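Local coordinates for protein D-alanyl-D-alanine carboxypeptidase (Vibrio cholerae, PDB 5TR7) that probably removes the C-terminal D-alanine from peptidoglycan precursor peptides, as a penicillin-binding serine carboxypeptidase of the S11 family, at residues K9-V21 with P150-R162. Residues are numbered along the deposited sequence; the frame is centred on the assembly and turned at random.
Sequences KGYVLMDYHSGKV and PYDLALLGQALIR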
loop_
_atom_site.group_PDB
_atom_site.type_symbol
_atom_site.label_atom_id
_atom_site.label_comp_id
_atom_site.label_asym_id
_atom_site.label_seq_id
_atom_site.Cartn_x
_atom_site.Cartn_y
_atom_site.Cartn_z
ATOM N N LYS A 9 -0.183 -15.360 9.361
ATOM C CA LYS A 9 -1.500 -15.971 9.172
ATOM C C LYS A 9 -1.806 -16.287 7.688
ATOM O O LYS A 9 -2.482 -17.261 7.382
ATOM C CB LYS A 9 -2.538 -15.074 9.800
ATOM C CG LYS A 9 -3.956 -15.631 9.881
ATOM C CD LYS A 9 -4.905 -14.488 10.197
ATOM C CE LYS A 9 -6.363 -14.885 10.273
ATOM N NZ LYS A 9 -7.162 -13.626 10.395
ATOM N N GLY A 10 -1.279 -15.492 6.776
ATOM C CA GLY A 10 -1.431 -15.740 5.354
ATOM C C GLY A 10 -0.292 -15.109 4.557
ATOM O O GLY A 10 0.231 -14.091 4.956
ATOM N N TYR A 11 0.108 -15.712 3.452
ATOM C CA TYR A 11 1.114 -15.083 2.617
ATOM C C TYR A 11 1.054 -15.572 1.221
ATOM O O TYR A 11 0.411 -16.590 0.925
ATOM C CB TYR A 11 2.525 -15.323 3.163
ATOM C CG TYR A 11 2.972 -16.786 3.195
ATOM C CD1 TYR A 11 3.545 -17.395 2.078
ATOM C CD2 TYR A 11 2.852 -17.554 4.350
ATOM C CE1 TYR A 11 3.990 -18.711 2.122
ATOM C CE2 TYR A 11 3.293 -18.864 4.399
ATOM C CZ TYR A 11 3.871 -19.426 3.282
ATOM O OH TYR A 11 4.320 -20.721 3.315
ATOM N N VAL A 12 1.681 -14.782 0.354
ATOM C CA VAL A 12 1.839 -15.154 -1.036
ATOM C C VAL A 12 3.142 -14.624 -1.543
ATOM O O VAL A 12 3.566 -13.546 -1.147
ATOM C CB VAL A 12 0.659 -14.775 -1.933
ATOM C CG1 VAL A 12 0.421 -13.308 -1.934
ATOM C CG2 VAL A 12 0.944 -15.226 -3.358
ATOM N N LEU A 13 3.802 -15.385 -2.388
ATOM C CA LEU A 13 5.033 -14.958 -2.987
ATOM C C LEU A 13 4.790 -15.107 -4.449
ATOM O O LEU A 13 4.446 -16.152 -4.893
ATOM C CB LEU A 13 6.174 -15.838 -2.546
ATOM C CG LEU A 13 7.484 -15.640 -3.275
ATOM C CD1 LEU A 13 7.868 -14.193 -3.291
ATOM C CD2 LEU A 13 8.572 -16.468 -2.645
ATOM N N MET A 14 4.984 -14.053 -5.203
ATOM C CA MET A 14 4.700 -14.066 -6.623
ATOM C C MET A 14 5.831 -13.561 -7.455
ATOM O O MET A 14 6.481 -12.580 -7.104
ATOM C CB MET A 14 3.468 -13.185 -6.860
ATOM C CG MET A 14 3.098 -12.926 -8.306
ATOM S SD MET A 14 1.711 -11.797 -8.468
ATOM C CE MET A 14 0.361 -12.910 -8.104
ATOM N N ASP A 15 6.073 -14.255 -8.549
ATOM C CA ASP A 15 7.045 -13.797 -9.543
ATOM C C ASP A 15 6.385 -12.606 -10.277
ATOM O O ASP A 15 5.326 -12.758 -10.855
ATOM C CB ASP A 15 7.356 -14.929 -10.538
ATOM C CG ASP A 15 8.012 -14.436 -11.810
ATOM O OD1 ASP A 15 8.832 -13.500 -11.791
ATOM O OD2 ASP A 15 7.658 -14.982 -12.860
ATOM N N TYR A 16 7.021 -11.443 -10.248
ATOM C CA TYR A 16 6.491 -10.264 -10.870
ATOM C C TYR A 16 6.322 -10.436 -12.347
ATOM O O TYR A 16 5.364 -9.924 -12.889
ATOM C CB TYR A 16 7.376 -9.004 -10.643
ATOM C CG TYR A 16 6.971 -7.823 -11.507
ATOM C CD1 TYR A 16 6.019 -6.899 -11.059
ATOM C CD2 TYR A 16 7.529 -7.618 -12.762
ATOM C CE1 TYR A 16 5.628 -5.857 -11.858
ATOM C CE2 TYR A 16 7.151 -6.536 -13.555
ATOM C CZ TYR A 16 6.193 -5.669 -13.089
ATOM O OH TYR A 16 5.738 -4.596 -13.864
ATOM N N HIS A 17 7.263 -11.095 -13.022
ATOM C CA HIS A 17 7.202 -11.218 -14.481
ATOM C C HIS A 17 5.992 -12.004 -15.017
ATOM O O HIS A 17 5.191 -11.468 -15.767
ATOM C CB HIS A 17 8.507 -11.793 -15.059
ATOM C CG HIS A 17 9.734 -11.034 -14.634
ATOM N ND1 HIS A 17 9.832 -9.652 -14.741
ATOM C CD2 HIS A 17 10.917 -11.450 -14.118
ATOM C CE1 HIS A 17 11.003 -9.253 -14.258
ATOM N NE2 HIS A 17 11.672 -10.320 -13.864
ATOM N N SER A 18 5.862 -13.249 -14.604
ATOM C CA SER A 18 4.792 -14.126 -15.080
ATOM C C SER A 18 3.559 -14.074 -14.241
ATOM O O SER A 18 2.519 -14.492 -14.689
ATOM C CB SER A 18 5.249 -15.577 -15.027
ATOM O OG SER A 18 5.431 -15.969 -13.666
ATOM N N GLY A 19 3.668 -13.605 -13.016
ATOM C CA GLY A 19 2.520 -13.612 -12.090
ATOM C C GLY A 19 2.314 -14.945 -11.408
ATOM O O GLY A 19 1.345 -15.153 -10.672
ATOM N N LYS A 20 3.249 -15.851 -11.611
ATOM C CA LYS A 20 3.186 -17.166 -10.989
ATOM C C LYS A 20 3.414 -17.155 -9.459
ATOM O O LYS A 20 4.333 -16.534 -8.975
ATOM C CB LYS A 20 4.195 -18.039 -11.696
ATOM C CG LYS A 20 4.317 -19.455 -11.152
ATOM C CD LYS A 20 4.981 -20.404 -12.148
ATOM C CE LYS A 20 5.771 -21.521 -11.451
ATOM N NZ LYS A 20 5.021 -22.120 -10.326
ATOM N N VAL A 21 2.570 -17.882 -8.720
ATOM C CA VAL A 21 2.636 -18.011 -7.284
ATOM C C VAL A 21 3.680 -19.071 -6.971
ATOM O O VAL A 21 3.527 -20.183 -7.350
ATOM C CB VAL A 21 1.292 -18.446 -6.704
ATOM C CG1 VAL A 21 1.415 -18.692 -5.191
ATOM C CG2 VAL A 21 0.223 -17.378 -6.960
ATOM N N PRO A 150 -4.503 -11.939 0.445
ATOM C CA PRO A 150 -3.091 -11.829 0.132
ATOM C C PRO A 150 -2.819 -11.874 -1.355
ATOM O O PRO A 150 -1.937 -11.161 -1.839
ATOM C CB PRO A 150 -2.490 -13.065 0.774
ATOM C CG PRO A 150 -3.372 -13.321 1.943
ATOM C CD PRO A 150 -4.742 -12.859 1.566
ATOM N N TYR A 151 -3.517 -12.757 -2.056
ATOM C CA TYR A 151 -3.306 -12.874 -3.476
ATOM C C TYR A 151 -3.702 -11.579 -4.180
ATOM O O TYR A 151 -2.918 -11.059 -4.976
ATOM C CB TYR A 151 -4.113 -14.038 -4.055
ATOM C CG TYR A 151 -3.954 -14.164 -5.533
ATOM C CD1 TYR A 151 -2.726 -14.559 -6.086
ATOM C CD2 TYR A 151 -4.990 -13.857 -6.394
ATOM C CE1 TYR A 151 -2.551 -14.600 -7.459
ATOM C CE2 TYR A 151 -4.818 -13.921 -7.769
ATOM C CZ TYR A 151 -3.625 -14.344 -8.286
ATOM O OH TYR A 151 -3.484 -14.417 -9.643
ATOM N N ASP A 152 -4.887 -11.053 -3.868
ATOM C CA ASP A 152 -5.330 -9.800 -4.481
ATOM C C ASP A 152 -4.385 -8.638 -4.169
ATOM O O ASP A 152 -4.158 -7.787 -5.019
ATOM C CB ASP A 152 -6.736 -9.440 -4.084
ATOM C CG ASP A 152 -7.803 -10.396 -4.682
ATOM O OD1 ASP A 152 -7.472 -11.432 -5.317
ATOM O OD2 ASP A 152 -8.983 -10.078 -4.513
ATOM N N LEU A 153 -3.899 -8.597 -2.932
ATOM C CA LEU A 153 -2.949 -7.572 -2.552
ATOM C C LEU A 153 -1.631 -7.724 -3.350
ATOM O O LEU A 153 -1.042 -6.723 -3.756
ATOM C CB LEU A 153 -2.734 -7.576 -1.004
ATOM C CG LEU A 153 -3.976 -7.158 -0.179
ATOM C CD1 LEU A 153 -3.887 -7.577 1.257
ATOM C CD2 LEU A 153 -4.157 -5.667 -0.267
ATOM N N ALA A 154 -1.243 -8.958 -3.694
ATOM C CA ALA A 154 -0.074 -9.159 -4.505
ATOM C C ALA A 154 -0.295 -8.603 -5.907
ATOM O O ALA A 154 0.608 -7.976 -6.499
ATOM C CB ALA A 154 0.211 -10.632 -4.621
ATOM N N LEU A 155 -1.481 -8.887 -6.468
ATOM C CA LEU A 155 -1.818 -8.362 -7.793
ATOM C C LEU A 155 -1.751 -6.851 -7.727
ATOM O O LEU A 155 -1.242 -6.238 -8.609
ATOM C CB LEU A 155 -3.246 -8.777 -8.227
ATOM C CG LEU A 155 -3.519 -10.217 -8.634
ATOM C CD1 LEU A 155 -5.035 -10.518 -8.835
ATOM C CD2 LEU A 155 -2.728 -10.595 -9.866
ATOM N N LEU A 156 -2.193 -6.261 -6.620
ATOM C CA LEU A 156 -2.207 -4.819 -6.517
ATOM C C LEU A 156 -0.804 -4.240 -6.475
ATOM O O LEU A 156 -0.522 -3.219 -7.101
ATOM C CB LEU A 156 -3.042 -4.356 -5.325
ATOM C CG LEU A 156 -3.188 -2.869 -5.074
ATOM C CD1 LEU A 156 -3.833 -2.201 -6.245
ATOM C CD2 LEU A 156 -3.986 -2.583 -3.849
ATOM N N GLY A 157 0.038 -4.865 -5.684
ATOM C CA GLY A 157 1.445 -4.420 -5.586
ATOM C C GLY A 157 2.092 -4.517 -6.973
ATOM O O GLY A 157 2.801 -3.612 -7.403
ATOM N N GLN A 158 1.873 -5.652 -7.652
ATOM C CA GLN A 158 2.411 -5.884 -8.981
ATOM C C GLN A 158 1.914 -4.800 -9.956
ATOM O O GLN A 158 2.695 -4.266 -10.756
ATOM C CB GLN A 158 1.972 -7.277 -9.496
ATOM C CG GLN A 158 2.389 -7.607 -10.929
ATOM C CD GLN A 158 1.743 -8.860 -11.493
ATOM O OE1 GLN A 158 0.566 -9.104 -11.344
ATOM N NE2 GLN A 158 2.558 -9.704 -12.063
ATOM N N ALA A 159 0.621 -4.499 -9.894
ATOM C CA ALA A 159 0.026 -3.472 -10.776
ATOM C C ALA A 159 0.591 -2.092 -10.540
ATOM O O ALA A 159 0.668 -1.289 -11.481
ATOM C CB ALA A 159 -1.487 -3.425 -10.585
ATOM N N LEU A 160 0.922 -1.798 -9.284
ATOM C CA LEU A 160 1.524 -0.512 -8.977
ATOM C C LEU A 160 2.850 -0.353 -9.708
ATOM O O LEU A 160 3.142 0.679 -10.307
ATOM C CB LEU A 160 1.791 -0.326 -7.477
ATOM C CG LEU A 160 0.694 0.133 -6.548
ATOM C CD1 LEU A 160 1.101 -0.117 -5.079
ATOM C CD2 LEU A 160 0.283 1.573 -6.829
ATOM N N ILE A 161 3.691 -1.362 -9.597
ATOM C CA ILE A 161 5.002 -1.344 -10.273
ATOM C C ILE A 161 4.825 -1.374 -11.759
ATOM O O ILE A 161 5.476 -0.690 -12.504
ATOM C CB ILE A 161 5.733 -2.595 -9.867
ATOM C CG1 ILE A 161 5.985 -2.582 -8.359
ATOM C CG2 ILE A 161 6.983 -2.790 -10.707
ATOM C CD1 ILE A 161 6.467 -3.926 -7.813
ATOM N N ARG A 162 3.873 -2.156 -12.219
ATOM C CA ARG A 162 3.683 -2.298 -13.668
ATOM C C ARG A 162 3.035 -1.173 -14.387
ATOM O O ARG A 162 3.423 -0.873 -15.529
ATOM C CB ARG A 162 2.782 -3.538 -13.920
ATOM C CG ARG A 162 2.575 -3.938 -15.356
ATOM C CD ARG A 162 1.085 -4.211 -15.538
ATOM N NE ARG A 162 0.591 -5.348 -14.838
ATOM C CZ ARG A 162 -0.655 -5.535 -14.392
ATOM N NH1 ARG A 162 -1.631 -4.637 -14.348
ATOM N NH2 ARG A 162 -0.911 -6.669 -13.825
#
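The ring of Tyr-16 lies against the 158-162 part of helix 150-163: the backbone O of Gln-158 sits at its edge, near the ring plane, and His-17 ND1 from the next residue is also at the edge. Ile-161 CG2 comes in obliquely, 3.5 Å from Tyr-16 CE1, as does Arg-162 CB beside the hydroxyl. The guanidinium of Arg-162 has one face laid over Ala-159 CA. The Tyr-151 ring, at the N-terminal end of the helix, takes Met-14 CE and Val-21 CG2 at a slant, with Met-14 CE 3.4 Å from Tyr-151 CE1. Met-14 runs straight out from the strand and bends only at its last torsion (chi3 -78°), which turns the methyl between Tyr-151, Ala-154 and Leu-155. Earlier in the strand, Val-12 CG1 packs 3.8 Å from Ala-154 CB and also rests on the backbone O of Pro-150.

Helix 150-163 lies against one face of the five-stranded antiparallel sheet of the beta-lactamase/transpeptidase-like fold, at 38° to strand 10-15, and Val-12 and Ala-154 both touch Val-226 of strand 221-230; helix 233-251 covers Leu-13 on the other face. Where the strand turns toward 21-25, Gln-158 reaches across with its chain extended, and NE2 donates to Tyr-16 O at 2.9 Å in a somewhat bent bond, the acceptor in the amide plane but the donor tilted from the carbonyl plane. Gln-158 CG packs 3.7 Å from Tyr-16 CD1, while the amide stands 77° from the ring. Asp-15 OD2 ties the turn, accepting from Ser-18 N (an Asx motif) and, on the anti side, from Ser-18 OG at 2.6 Å, both from the same face; Ser-18 OG accepts from Lys-20 N, an ST turn.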